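Local coordinates for bifunctional protein PutA (Bdellovibrio bacteriovorus, PDB 5UR2) that probably oxidises proline to glutamate in two steps, joining a flavin-dependent proline dehydrogenase and an NAD+-dependent L-glutamate gamma-semialdehyde dehydrogenase in one chain, at residues F54-V59 with D67-H72; K108-M113 with P411-L416; A752-N757 with K887-A892. All coordinates share one frame; numbering follows the deposited sequence.

Interaction 1 of 3, residues F54-V59 with D67-H72; sequences FRFVDV and DEVARH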
ATOM      1  N   PHE B  54     -31.836 -20.335  -3.505  1.00 36.00           N
ATOM      2  CA  PHE B  54     -32.197 -19.963  -4.873  1.00 36.61           C
ATOM      3  C   PHE B  54     -31.173 -20.472  -5.889  1.00 34.85           C
ATOM      4  O   PHE B  54     -31.543 -20.861  -7.003  1.00 34.36           O
ATOM      5  CB  PHE B  54     -32.340 -18.442  -5.006  1.00 39.94           C
ATOM      6  CG  PHE B  54     -33.527 -17.855  -4.276  1.00 42.90           C
ATOM      7  CD1 PHE B  54     -34.313 -18.625  -3.429  1.00 43.83           C
ATOM      8  CD2 PHE B  54     -33.874 -16.524  -4.470  1.00 44.65           C
ATOM      9  CE1 PHE B  54     -35.401 -18.070  -2.765  1.00 44.50           C
ATOM     10  CE2 PHE B  54     -34.970 -15.964  -3.814  1.00 42.44           C
ATOM     11  CZ  PHE B  54     -35.729 -16.731  -2.964  1.00 39.90           C
ATOM     12  N   ARG B  55     -29.883 -20.468  -5.532  1.00 28.91           N
ATOM     13  CA  ARG B  55     -28.862 -21.018  -6.417  1.00 31.70           C
ATOM     14  C   ARG B  55     -29.010 -22.524  -6.552  1.00 30.74           C
ATOM     15  O   ARG B  55     -28.865 -23.077  -7.652  1.00 30.31           O
ATOM     16  CB  ARG B  55     -27.470 -20.681  -5.887  1.00 37.94           C
ATOM     17  CG  ARG B  55     -27.097 -19.219  -6.051  1.00 41.52           C
ATOM     18  CD  ARG B  55     -25.695 -18.939  -5.545  1.00 37.93           C
ATOM     19  NE  ARG B  55     -25.260 -17.602  -5.944  1.00 40.39           N
ATOM     20  CZ  ARG B  55     -24.120 -17.051  -5.557  1.00 33.59           C
ATOM     21  NH1 ARG B  55     -23.308 -17.729  -4.758  1.00 31.91           N
ATOM     22  NH2 ARG B  55     -23.798 -15.826  -5.957  1.00 29.83           N
ATOM     23  N   PHE B  56     -29.296 -23.204  -5.445  1.00 31.87           N
ATOM     24  CA  PHE B  56     -29.511 -24.642  -5.514  1.00 34.81           C
ATOM     25  C   PHE B  56     -30.678 -24.960  -6.436  1.00 33.01           C
ATOM     26  O   PHE B  56     -30.570 -25.810  -7.326  1.00 36.43           O
ATOM     27  CB  PHE B  56     -29.787 -25.212  -4.127  1.00 28.84           C
ATOM     28  CG  PHE B  56     -30.007 -26.689  -4.136  1.00 39.81           C
ATOM     29  CD1 PHE B  56     -28.925 -27.550  -4.125  1.00 45.09           C
ATOM     30  CD2 PHE B  56     -31.283 -27.221  -4.225  1.00 36.32           C
ATOM     31  CE1 PHE B  56     -29.110 -28.917  -4.153  1.00 45.40           C
ATOM     32  CE2 PHE B  56     -31.474 -28.587  -4.264  1.00 41.61           C
ATOM     33  CZ  PHE B  56     -30.388 -29.438  -4.228  1.00 45.99           C
ATOM     34  N   VAL B  57     -31.794 -24.253  -6.260  1.00 33.47           N
ATOM     35  CA  VAL B  57     -32.946 -24.474  -7.128  1.00 34.71           C
ATOM     36  C   VAL B  57     -32.558 -24.233  -8.576  1.00 32.41           C
ATOM     37  O   VAL B  57     -32.967 -24.979  -9.474  1.00 38.33           O
ATOM     38  CB  VAL B  57     -34.123 -23.584  -6.684  1.00 29.71           C
ATOM     39  CG1 VAL B  57     -35.258 -23.625  -7.699  1.00 30.04           C
ATOM     40  CG2 VAL B  57     -34.619 -24.043  -5.333  1.00 29.38           C
ATOM     41  N   ASP B  58     -31.745 -23.199  -8.818  1.00 29.96           N
ATOM     42  CA  ASP B  58     -31.317 -22.854 -10.174  1.00 36.20           C
ATOM     43  C   ASP B  58     -30.581 -24.009 -10.849  1.00 35.22           C
ATOM     44  O   ASP B  58     -30.855 -24.345 -12.009  1.00 37.41           O
ATOM     45  CB  ASP B  58     -30.412 -21.619 -10.127  1.00 43.81           C
ATOM     46  CG  ASP B  58     -29.864 -21.231 -11.497  1.00 42.60           C
ATOM     47  OD1 ASP B  58     -30.677 -21.130 -12.436  1.00 38.03           O
ATOM     48  OD2 ASP B  58     -28.633 -21.013 -11.630  1.00 44.14           O
ATOM     49  N   VAL B  59     -29.641 -24.632 -10.136  1.00 32.88           N
ATOM     50  CA  VAL B  59     -28.773 -25.625 -10.773  1.00 36.36           C
ATOM     51  C   VAL B  59     -29.417 -27.009 -10.839  1.00 32.92           C
ATOM     52  O   VAL B  59     -29.040 -27.814 -11.702  1.00 32.67           O
ATOM     53  CB  VAL B  59     -27.413 -25.695 -10.050  1.00 30.44           C
ATOM     54  CG1 VAL B  59     -27.575 -26.232  -8.642  1.00 25.92           C
ATOM     55  CG2 VAL B  59     -26.395 -26.519 -10.851  1.00 33.90           C
ATOM     56  N   ASP B  67     -26.157 -39.085  -6.853  1.00 52.35           N
ATOM     57  CA  ASP B  67     -24.987 -38.749  -6.050  1.00 53.96           C
ATOM     58  C   ASP B  67     -24.612 -37.280  -6.203  1.00 48.03           C
ATOM     59  O   ASP B  67     -24.208 -36.632  -5.230  1.00 46.82           O
ATOM     60  CB  ASP B  67     -23.823 -39.662  -6.421  1.00 59.32           C
ATOM     61  CG  ASP B  67     -24.016 -41.083  -5.913  1.00 64.68           C
ATOM     62  OD1 ASP B  67     -24.588 -41.257  -4.814  1.00 67.53           O
ATOM     63  OD2 ASP B  67     -23.595 -42.026  -6.612  1.00 62.32           O
ATOM     64  N   GLU B  68     -24.754 -36.730  -7.414  1.00 46.71           N
ATOM     65  CA  GLU B  68     -24.397 -35.330  -7.640  1.00 48.00           C
ATOM     66  C   GLU B  68     -25.391 -34.372  -6.983  1.00 44.06           C
ATOM     67  O   GLU B  68     -24.997 -33.291  -6.530  1.00 42.63           O
ATOM     68  CB  GLU B  68     -24.305 -35.045  -9.145  1.00 43.36           C
ATOM     69  CG  GLU B  68     -23.082 -35.616  -9.844  1.00 50.96           C
ATOM     70  CD  GLU B  68     -21.799 -34.898  -9.459  1.00 57.19           C
ATOM     71  OE1 GLU B  68     -21.396 -33.961 -10.185  1.00 60.08           O
ATOM     72  OE2 GLU B  68     -21.200 -35.262  -8.423  1.00 60.76           O
ATOM     73  N   VAL B  69     -26.671 -34.752  -6.896  1.00 42.95           N
ATOM     74  CA  VAL B  69     -27.635 -33.916  -6.180  1.00 36.07           C
ATOM     75  C   VAL B  69     -27.256 -33.843  -4.705  1.00 41.02           C
ATOM     76  O   VAL B  69     -27.269 -32.766  -4.096  1.00 46.42           O
ATOM     77  CB  VAL B  69     -29.071 -34.448  -6.381  1.00 43.11           C
ATOM     78  CG1 VAL B  69     -30.071 -33.626  -5.587  1.00 38.86           C
ATOM     79  CG2 VAL B  69     -29.451 -34.468  -7.861  1.00 43.43           C
ATOM     80  N   ALA B  70     -26.888 -34.987  -4.113  1.00 41.06           N
ATOM     81  CA  ALA B  70     -26.470 -35.001  -2.714  1.00 43.64           C
ATOM     82  C   ALA B  70     -25.202 -34.189  -2.499  1.00 42.24           C
ATOM     83  O   ALA B  70     -25.074 -33.477  -1.493  1.00 44.58           O
ATOM     84  CB  ALA B  70     -26.255 -36.442  -2.242  1.00 49.59           C
ATOM     85  N   ARG B  71     -24.253 -34.271  -3.437  1.00 43.06           N
ATOM     86  CA  ARG B  71     -23.043 -33.462  -3.331  1.00 37.54           C
ATOM     87  C   ARG B  71     -23.370 -31.969  -3.357  1.00 38.14           C
ATOM     88  O   ARG B  71     -22.879 -31.200  -2.522  1.00 37.13           O
ATOM     89  CB  ARG B  71     -22.061 -33.821  -4.452  1.00 36.45           C
ATOM     90  CG  ARG B  71     -20.767 -33.012  -4.373  1.00 39.89           C
ATOM     91  CD  ARG B  71     -19.717 -33.412  -5.411  1.00 40.75           C
ATOM     92  NE  ARG B  71     -20.083 -33.128  -6.800  1.00 40.73           N
ATOM     93  CZ  ARG B  71     -19.896 -31.957  -7.413  1.00 40.88           C
ATOM     94  NH1 ARG B  71     -19.368 -30.924  -6.766  1.00 36.99           N
ATOM     95  NH2 ARG B  71     -20.243 -31.815  -8.682  1.00 26.86           N
ATOM     96  N   HIS B  72     -24.212 -31.538  -4.304  1.00 38.26           N
ATOM     97  CA  HIS B  72     -24.562 -30.118  -4.356  1.00 38.27           C
ATOM     98  C   HIS B  72     -25.292 -29.692  -3.093  1.00 38.35           C
ATOM     99  O   HIS B  72     -25.073 -28.587  -2.578  1.00 37.93           O
ATOM    100  CB  HIS B  72     -25.416 -29.813  -5.590  1.00 33.06           C
ATOM    101  CG  HIS B  72     -24.628 -29.708  -6.858  1.00 28.74           C
ATOM    102  ND1 HIS B  72     -24.187 -30.810  -7.553  1.00 30.66           N
ATOM    103  CD2 HIS B  72     -24.192 -28.629  -7.550  1.00 31.51           C
ATOM    104  CE1 HIS B  72     -23.531 -30.417  -8.629  1.00 26.37           C
ATOM    105  NE2 HIS B  72     -23.520 -29.098  -8.651  1.00 25.75           N
TER
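Phe56 and Val59 meet Val69 and His72 where two consecutive helices, 47-59 and 66-76, fold back on each other as a helical hairpin. The two short segments run nearly antiparallel, at 163°, with their axes 11.5 Å apart, and such a spacing leaves room for a ring between the backbones. Phe56 supplies it. Its CG stands anti to the backbone N (chi1 -180°), which sends the ring out across the gap with its rim leading. The rim atom CE1 comes within 4.0 Å of His72 C, close to the ring plane, and 4.1 Å from His72 CB; on the same edge CZ lies 4.4 Å from Val69 CG1. The ring is thus held edge-on against backbone and aliphatic carbons. Val57 and Asp58 turn elsewhere: Val57 packs against helices 103-115 and 409-423, whereas Asp58 makes salt bridges with Arg910 and with Arg977 of the second subunit. One turn on from Phe56, Val59 points at the other helix, and its CG1 reaches the His72 imidazole at CD2, 4.3 Å away. That imidazole is fixed at both nitrogens, NE2 being hydrogen-bonded to Asp758. A carboxylate at one end and a carbonyl at the other would probably favour the imidazolium form. At the carbonyl end, ND1 donates to Glu68 O over 2.8 Å, with the oxygen almost in the ring plane; His72 N reaches this same Glu68 O from the opposite face of the carbonyl plane.

Interaction 2 of 3, residues K108-M113 with P411-L416; sequences KNVMGM and PGMAYL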
ATOM      1  N   LYS B 108     -38.174 -34.114  -6.793  1.00 58.94           N
ATOM      2  CA  LYS B 108     -39.629 -34.167  -6.828  1.00 51.64           C
ATOM      3  C   LYS B 108     -40.225 -32.954  -6.125  1.00 49.35           C
ATOM      4  O   LYS B 108     -41.137 -32.304  -6.651  1.00 47.57           O
ATOM      5  CB  LYS B 108     -40.133 -35.471  -6.204  1.00 47.03           C
ATOM      6  N   ASN B 109     -39.706 -32.621  -4.937  1.00 47.53           N
ATOM      7  CA  ASN B 109     -40.234 -31.481  -4.190  1.00 53.98           C
ATOM      8  C   ASN B 109     -40.046 -30.176  -4.961  1.00 53.13           C
ATOM      9  O   ASN B 109     -40.969 -29.360  -5.056  1.00 55.73           O
ATOM     10  CB  ASN B 109     -39.583 -31.401  -2.806  1.00 57.39           C
ATOM     11  CG  ASN B 109     -40.091 -32.476  -1.848  1.00 64.21           C
ATOM     12  OD1 ASN B 109     -41.118 -33.116  -2.085  1.00 60.32           O
ATOM     13  ND2 ASN B 109     -39.361 -32.678  -0.756  1.00 73.36           N
ATOM     14  N   VAL B 110     -38.854 -29.965  -5.525  1.00 47.95           N
ATOM     15  CA  VAL B 110     -38.577 -28.723  -6.238  1.00 45.86           C
ATOM     16  C   VAL B 110     -39.363 -28.659  -7.545  1.00 47.38           C
ATOM     17  O   VAL B 110     -39.917 -27.609  -7.900  1.00 49.26           O
ATOM     18  CB  VAL B 110     -37.063 -28.565  -6.455  1.00 50.18           C
ATOM     19  CG1 VAL B 110     -36.766 -27.451  -7.430  1.00 45.00           C
ATOM     20  CG2 VAL B 110     -36.375 -28.290  -5.118  1.00 51.66           C
ATOM     21  N   MET B 111     -39.416 -29.766  -8.292  1.00 44.73           N
ATOM     22  CA  MET B 111     -40.266 -29.806  -9.484  1.00 44.96           C
ATOM     23  C   MET B 111     -41.738 -29.577  -9.147  1.00 47.82           C
ATOM     24  O   MET B 111     -42.491 -29.062  -9.985  1.00 49.96           O
ATOM     25  CB  MET B 111     -40.099 -31.140 -10.225  1.00 43.38           C
ATOM     26  N   GLY B 112     -42.177 -29.964  -7.945  1.00 44.35           N
ATOM     27  CA  GLY B 112     -43.555 -29.692  -7.558  1.00 44.73           C
ATOM     28  C   GLY B 112     -43.842 -28.207  -7.441  1.00 51.41           C
ATOM     29  O   GLY B 112     -44.908 -27.732  -7.851  1.00 53.06           O
ATOM     30  N   MET B 113     -42.876 -27.446  -6.919  1.00 49.99           N
ATOM     31  CA  MET B 113     -43.040 -25.998  -6.835  1.00 48.57           C
ATOM     32  C   MET B 113     -43.120 -25.381  -8.220  1.00 44.31           C
ATOM     33  O   MET B 113     -43.826 -24.386  -8.420  1.00 40.65           O
ATOM     34  CB  MET B 113     -41.889 -25.375  -6.033  1.00 52.44           C
ATOM     35  CG  MET B 113     -41.690 -26.002  -4.650  1.00 61.90           C
ATOM     36  SD  MET B 113     -40.307 -25.349  -3.690  1.00 67.09           S
ATOM     37  CE  MET B 113     -39.970 -26.709  -2.561  1.00 68.25           C
ATOM     38  N   PRO B 411     -35.778 -24.273 -18.363  1.00 47.13           N
ATOM     39  CA  PRO B 411     -36.332 -22.903 -18.295  1.00 48.39           C
ATOM     40  C   PRO B 411     -37.417 -22.757 -17.234  1.00 47.77           C
ATOM     41  O   PRO B 411     -37.598 -21.664 -16.676  1.00 45.86           O
ATOM     42  CB  PRO B 411     -36.877 -22.656 -19.711  1.00 44.41           C
ATOM     43  CG  PRO B 411     -36.160 -23.662 -20.584  1.00 45.03           C
ATOM     44  CD  PRO B 411     -35.964 -24.867 -19.702  1.00 42.17           C
ATOM     45  N   GLY B 412     -38.130 -23.844 -16.923  1.00 47.13           N
ATOM     46  CA  GLY B 412     -39.157 -23.789 -15.895  1.00 49.19           C
ATOM     47  C   GLY B 412     -38.615 -23.571 -14.495  1.00 49.37           C
ATOM     48  O   GLY B 412     -39.260 -22.911 -13.670  1.00 44.78           O
ATOM     49  N   MET B 413     -37.427 -24.108 -14.209  1.00 48.38           N
ATOM     50  CA  MET B 413     -36.776 -23.858 -12.933  1.00 53.45           C
ATOM     51  C   MET B 413     -36.146 -22.475 -12.877  1.00 45.11           C
ATOM     52  O   MET B 413     -35.975 -21.938 -11.780  1.00 43.33           O
ATOM     53  CB  MET B 413     -35.721 -24.927 -12.652  1.00 60.52           C
ATOM     54  CG  MET B 413     -35.863 -25.586 -11.288  1.00 65.49           C
ATOM     55  SD  MET B 413     -37.445 -26.429 -11.044  1.00 69.11           S
ATOM     56  CE  MET B 413     -37.556 -27.423 -12.538  1.00 72.03           C
ATOM     57  N   ALA B 414     -35.796 -21.893 -14.029  1.00 37.61           N
ATOM     58  CA  ALA B 414     -35.403 -20.487 -14.051  1.00 35.68           C
ATOM     59  C   ALA B 414     -36.584 -19.584 -13.690  1.00 40.74           C
ATOM     60  O   ALA B 414     -36.455 -18.686 -12.847  1.00 39.47           O
ATOM     61  CB  ALA B 414     -34.831 -20.120 -15.420  1.00 26.44           C
ATOM     62  N   TYR B 415     -37.747 -19.815 -14.324  1.00 41.25           N
ATOM     63  CA  TYR B 415     -38.947 -19.018 -14.057  1.00 36.87           C
ATOM     64  C   TYR B 415     -39.367 -19.103 -12.592  1.00 36.47           C
ATOM     65  O   TYR B 415     -39.720 -18.085 -11.984  1.00 39.39           O
ATOM     66  CB  TYR B 415     -40.067 -19.483 -14.985  1.00 37.32           C
ATOM     67  CG  TYR B 415     -41.383 -18.740 -14.870  1.00 35.53           C
ATOM     68  CD1 TYR B 415     -41.601 -17.546 -15.539  1.00 32.28           C
ATOM     69  CD2 TYR B 415     -42.417 -19.257 -14.112  1.00 38.00           C
ATOM     70  CE1 TYR B 415     -42.821 -16.884 -15.438  1.00 34.45           C
ATOM     71  CE2 TYR B 415     -43.630 -18.603 -14.006  1.00 37.79           C
ATOM     72  CZ  TYR B 415     -43.829 -17.424 -14.671  1.00 35.22           C
ATOM     73  OH  TYR B 415     -45.051 -16.802 -14.547  1.00 29.23           O
ATOM     74  N   LEU B 416     -39.347 -20.313 -12.013  1.00 31.26           N
ATOM     75  CA  LEU B 416     -39.625 -20.491 -10.591  1.00 32.10           C
ATOM     76  C   LEU B 416     -38.686 -19.650  -9.722  1.00 46.25           C
ATOM     77  O   LEU B 416     -39.066 -19.221  -8.622  1.00 49.71           O
ATOM     78  CB  LEU B 416     -39.503 -21.972 -10.216  1.00 31.93           C
ATOM     79  CG  LEU B 416     -39.566 -22.403  -8.729  1.00 42.18           C
ATOM     80  CD1 LEU B 416     -40.970 -22.240  -8.127  1.00 42.20           C
ATOM     81  CD2 LEU B 416     -39.037 -23.828  -8.475  1.00 40.45           C
TER
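Leu416 meets Val110 and Met113 with both of its methyls, and Met413 adds a sulfur beside the same valine. This is an apolar helix-helix contact between helix 103-115, in the N-terminal region, and helix 409-423, which follows the last strand of the proline dehydrogenase barrel. On Leu416, CD1 lies 3.6 Å from Met113 O and 3.9 Å from Met113 CB, while CD2 lies 3.9 Å from Val110 O. The forked tip therefore presses against two backbone carbonyls a turn apart, as well as against the root of the methionine side chain. Beyond CB, the extended Met113 chain turns away from 411-416, so its sulfur plays no part in gripping the leucine. Met413 behaves differently: its chain is bent at chi2 and chi3, and the first bend (chi2 60°) helps bring SD to 3.8 Å from Val110 CG1, the two side chains crossing aslant. That valine methyl also comes within 4.4 Å of Leu416 CD2, so it bridges the two residues of the opposing helix.

Further out, the backbones set these distances. The segment axes pass 10.3 Å apart at an angle of 71°, a steep crossing that restricts the meeting to a few side chains near the point of closest approach. The CA atoms nearest to each other are those of Met113 and Leu416, 7.5 Å apart. Val57 of helix 47-59 packs on Val110, Met413 and Leu416 alike, and Leu60 and Pro61 extend that side. Helix 35-45 brings Trp35 to Met113 and Tyr36 to Leu416, while Tyr415 packs on Tyr403 and Pro405 of barrel strand 400-406.

Interaction 3 of 3, residues A752-N757 with K887-A892; sequences AVIIDN and KNLDQA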
ATOM      1  N   ALA B 752      -7.322 -20.990 -20.694  1.00 26.48           N
ATOM      2  CA  ALA B 752      -8.351 -22.011 -20.742  1.00 25.41           C
ATOM      3  C   ALA B 752      -9.587 -21.562 -19.967  1.00 29.06           C
ATOM      4  O   ALA B 752      -9.496 -20.810 -18.994  1.00 20.99           O
ATOM      5  CB  ALA B 752      -7.831 -23.338 -20.180  1.00 21.19           C
ATOM      6  N   VAL B 753     -10.748 -22.013 -20.431  1.00 30.25           N
ATOM      7  CA  VAL B 753     -11.994 -21.941 -19.678  1.00 22.00           C
ATOM      8  C   VAL B 753     -12.433 -23.375 -19.387  1.00 28.81           C
ATOM      9  O   VAL B 753     -12.497 -24.210 -20.300  1.00 29.91           O
ATOM     10  CB  VAL B 753     -13.078 -21.168 -20.452  1.00 20.74           C
ATOM     11  CG1 VAL B 753     -14.380 -21.126 -19.640  1.00 19.93           C
ATOM     12  CG2 VAL B 753     -12.599 -19.756 -20.758  1.00 19.35           C
ATOM     13  N   ILE B 754     -12.707 -23.671 -18.120  1.00 29.64           N
ATOM     14  CA  ILE B 754     -13.156 -25.000 -17.719  1.00 30.73           C
ATOM     15  C   ILE B 754     -14.675 -24.991 -17.640  1.00 29.22           C
ATOM     16  O   ILE B 754     -15.266 -24.080 -17.046  1.00 31.11           O
ATOM     17  CB  ILE B 754     -12.550 -25.422 -16.372  1.00 33.01           C
ATOM     18  CG1 ILE B 754     -11.026 -25.424 -16.441  1.00 29.58           C
ATOM     19  CG2 ILE B 754     -13.057 -26.829 -15.992  1.00 22.84           C
ATOM     20  CD1 ILE B 754     -10.375 -25.641 -15.094  1.00 26.34           C
ATOM     21  N   ILE B 755     -15.307 -25.994 -18.235  1.00 29.53           N
ATOM     22  CA  ILE B 755     -16.757 -26.142 -18.211  1.00 26.13           C
ATOM     23  C   ILE B 755     -17.097 -27.319 -17.308  1.00 30.28           C
ATOM     24  O   ILE B 755     -16.885 -28.479 -17.682  1.00 28.79           O
ATOM     25  CB  ILE B 755     -17.337 -26.357 -19.611  1.00 27.24           C
ATOM     26  CG1 ILE B 755     -16.839 -25.284 -20.576  1.00 26.76           C
ATOM     27  CG2 ILE B 755     -18.847 -26.415 -19.527  1.00 28.62           C
ATOM     28  CD1 ILE B 755     -17.192 -23.881 -20.169  1.00 27.91           C
ATOM     29  N   ASP B 756     -17.623 -27.029 -16.120  1.00 35.16           N
ATOM     30  CA  ASP B 756     -18.071 -28.074 -15.214  1.00 33.70           C
ATOM     31  C   ASP B 756     -19.352 -28.719 -15.742  1.00 33.50           C
ATOM     32  O   ASP B 756     -20.052 -28.167 -16.591  1.00 36.42           O
ATOM     33  CB  ASP B 756     -18.326 -27.505 -13.819  1.00 30.90           C
ATOM     34  CG  ASP B 756     -18.249 -28.559 -12.732  1.00 32.48           C
ATOM     35  OD1 ASP B 756     -18.098 -29.761 -13.068  1.00 35.54           O
ATOM     36  OD2 ASP B 756     -18.369 -28.181 -11.545  1.00 29.76           O
ATOM     37  N   ASN B 757     -19.656 -29.906 -15.219  1.00 33.10           N
ATOM     38  CA  ASN B 757     -20.824 -30.650 -15.687  1.00 36.32           C
ATOM     39  C   ASN B 757     -22.134 -29.913 -15.417  1.00 37.42           C
ATOM     40  O   ASN B 757     -23.112 -30.103 -16.151  1.00 35.71           O
ATOM     41  CB  ASN B 757     -20.852 -32.020 -15.030  1.00 33.82           C
ATOM     42  CG  ASN B 757     -19.835 -32.951 -15.630  1.00 37.31           C
ATOM     43  OD1 ASN B 757     -19.611 -32.951 -16.846  1.00 34.14           O
ATOM     44  ND2 ASN B 757     -19.185 -33.734 -14.781  1.00 37.97           N
ATOM     45  N   LYS B 887     -11.970 -35.872 -17.868  1.00 43.95           N
ATOM     46  CA  LYS B 887     -12.802 -36.853 -17.170  1.00 43.23           C
ATOM     47  C   LYS B 887     -13.463 -36.245 -15.938  1.00 40.47           C
ATOM     48  O   LYS B 887     -14.599 -36.592 -15.609  1.00 44.53           O
ATOM     49  CB  LYS B 887     -11.975 -38.087 -16.790  1.00 41.44           C
ATOM     50  N   ASN B 888     -12.764 -35.361 -15.229  1.00 38.01           N
ATOM     51  CA  ASN B 888     -13.279 -34.770 -13.999  1.00 32.13           C
ATOM     52  C   ASN B 888     -12.499 -33.486 -13.716  1.00 37.51           C
ATOM     53  O   ASN B 888     -11.588 -33.110 -14.463  1.00 35.36           O
ATOM     54  CB  ASN B 888     -13.190 -35.769 -12.841  1.00 33.32           C
ATOM     55  CG  ASN B 888     -11.786 -36.362 -12.678  1.00 37.64           C
ATOM     56  OD1 ASN B 888     -10.779 -35.691 -12.924  1.00 39.65           O
ATOM     57  ND2 ASN B 888     -11.719 -37.626 -12.252  1.00 37.00           N
ATOM     58  N   LEU B 889     -12.843 -32.824 -12.607  1.00 37.86           N
ATOM     59  CA  LEU B 889     -12.181 -31.560 -12.287  1.00 37.17           C
ATOM     60  C   LEU B 889     -10.687 -31.751 -12.052  1.00 36.59           C
ATOM     61  O   LEU B 889      -9.895 -30.851 -12.355  1.00 36.53           O
ATOM     62  CB  LEU B 889     -12.836 -30.901 -11.071  1.00 30.34           C
ATOM     63  CG  LEU B 889     -12.397 -29.458 -10.763  1.00 24.58           C
ATOM     64  CD1 LEU B 889     -12.675 -28.495 -11.921  1.00 23.90           C
ATOM     65  CD2 LEU B 889     -13.077 -28.967  -9.507  1.00 24.38           C
ATOM     66  N   ASP B 890     -10.285 -32.898 -11.499  1.00 37.02           N
ATOM     67  CA  ASP B 890      -8.864 -33.202 -11.339  1.00 40.56           C
ATOM     68  C   ASP B 890      -8.109 -33.059 -12.659  1.00 39.95           C
ATOM     69  O   ASP B 890      -7.108 -32.335 -12.746  1.00 36.19           O
ATOM     70  CB  ASP B 890      -8.681 -34.620 -10.793  1.00 44.05           C
ATOM     71  CG  ASP B 890      -8.856 -34.704  -9.293  1.00 44.48           C
ATOM     72  OD1 ASP B 890      -8.933 -33.646  -8.631  1.00 40.42           O
ATOM     73  OD2 ASP B 890      -8.895 -35.846  -8.782  1.00 51.81           O
ATOM     74  N   GLN B 891      -8.565 -33.777 -13.696  1.00 36.29           N
ATOM     75  CA  GLN B 891      -7.879 -33.723 -14.983  1.00 32.86           C
ATOM     76  C   GLN B 891      -8.026 -32.349 -15.626  1.00 33.17           C
ATOM     77  O   GLN B 891      -7.105 -31.874 -16.306  1.00 31.92           O
ATOM     78  CB  GLN B 891      -8.408 -34.813 -15.920  1.00 31.63           C
ATOM     79  CG  GLN B 891      -7.588 -34.953 -17.203  1.00 38.82           C
ATOM     80  CD  GLN B 891      -8.128 -36.002 -18.160  1.00 44.84           C
ATOM     81  OE1 GLN B 891      -9.309 -36.351 -18.128  1.00 47.04           O
ATOM     82  NE2 GLN B 891      -7.257 -36.514 -19.019  1.00 45.51           N
ATOM     83  N   ALA B 892      -9.174 -31.698 -15.425  1.00 27.99           N
ATOM     84  CA  ALA B 892      -9.391 -30.384 -16.015  1.00 27.86           C
ATOM     85  C   ALA B 892      -8.375 -29.383 -15.489  1.00 34.97           C
ATOM     86  O   ALA B 892      -7.809 -28.593 -16.254  1.00 32.34           O
ATOM     87  CB  ALA B 892     -10.816 -29.908 -15.727  1.00 26.73           C
TER
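Ile754, on strand 751-755, and Ala892, on helix 889-896, face each other with their CA atoms 6.8 Å apart, the first turn of the helix packing over one face of the sheet and running roughly against the strand. Ile754 CG2, anti to the backbone N, sits 3.8 Å from Ala892 CB, and the small alanine lets the helix come close. From the other branch, CD1 extends to 4.1 Å from Ala892 O. One turn earlier, Leu889 brings CD1 to 4.4 Å from Ile754 CG2, so the isoleucine methyl is met by two successive turns. Asn888 is the N-cap of the helix: its OD1 accepts from Gln891 N over 3.0 Å, the donor nitrogen almost in line with the carbonyl bond (172°). The extended side chain of Gln891 reaches back past the helix start, and its OE1 accepts from Lys887 N at 2.7 Å.

Helix 889-896 is the connection of a beta-alpha-beta crossover from strand 880-886 to the parallel strand 901-908, passing over the strands between them, as in the alpha/beta catalytic domain of aldehyde dehydrogenases. Strand 751-755 lies between 783-789 and 901-908 in that sheet, while helix 912-921 packs against Leu889.

In the fold
Interactions 1 and 2 form one continuous helical packing unit, their centres 13 Å apart: Val57 O lies 3.5 Å from Met413 CG, and Val57 CG1 is 3.9 Å from Leu416 CD2. Together they tie N-terminal helices to helix 409-423 of the proline dehydrogenase part, which also houses the modified flavin. Interaction 3 belongs to the aldehyde dehydrogenase part, with its centre 18 Å from that of interaction 1 and 27 Å from that of interaction 2. Its strand nevertheless leads directly to Asp758, the partner of His72, so this bond joins the N-terminal helices to the aldehyde dehydrogenase part. All three lie away from the flavin pocket and from the predicted catalytic residues Glu746 and Cys780.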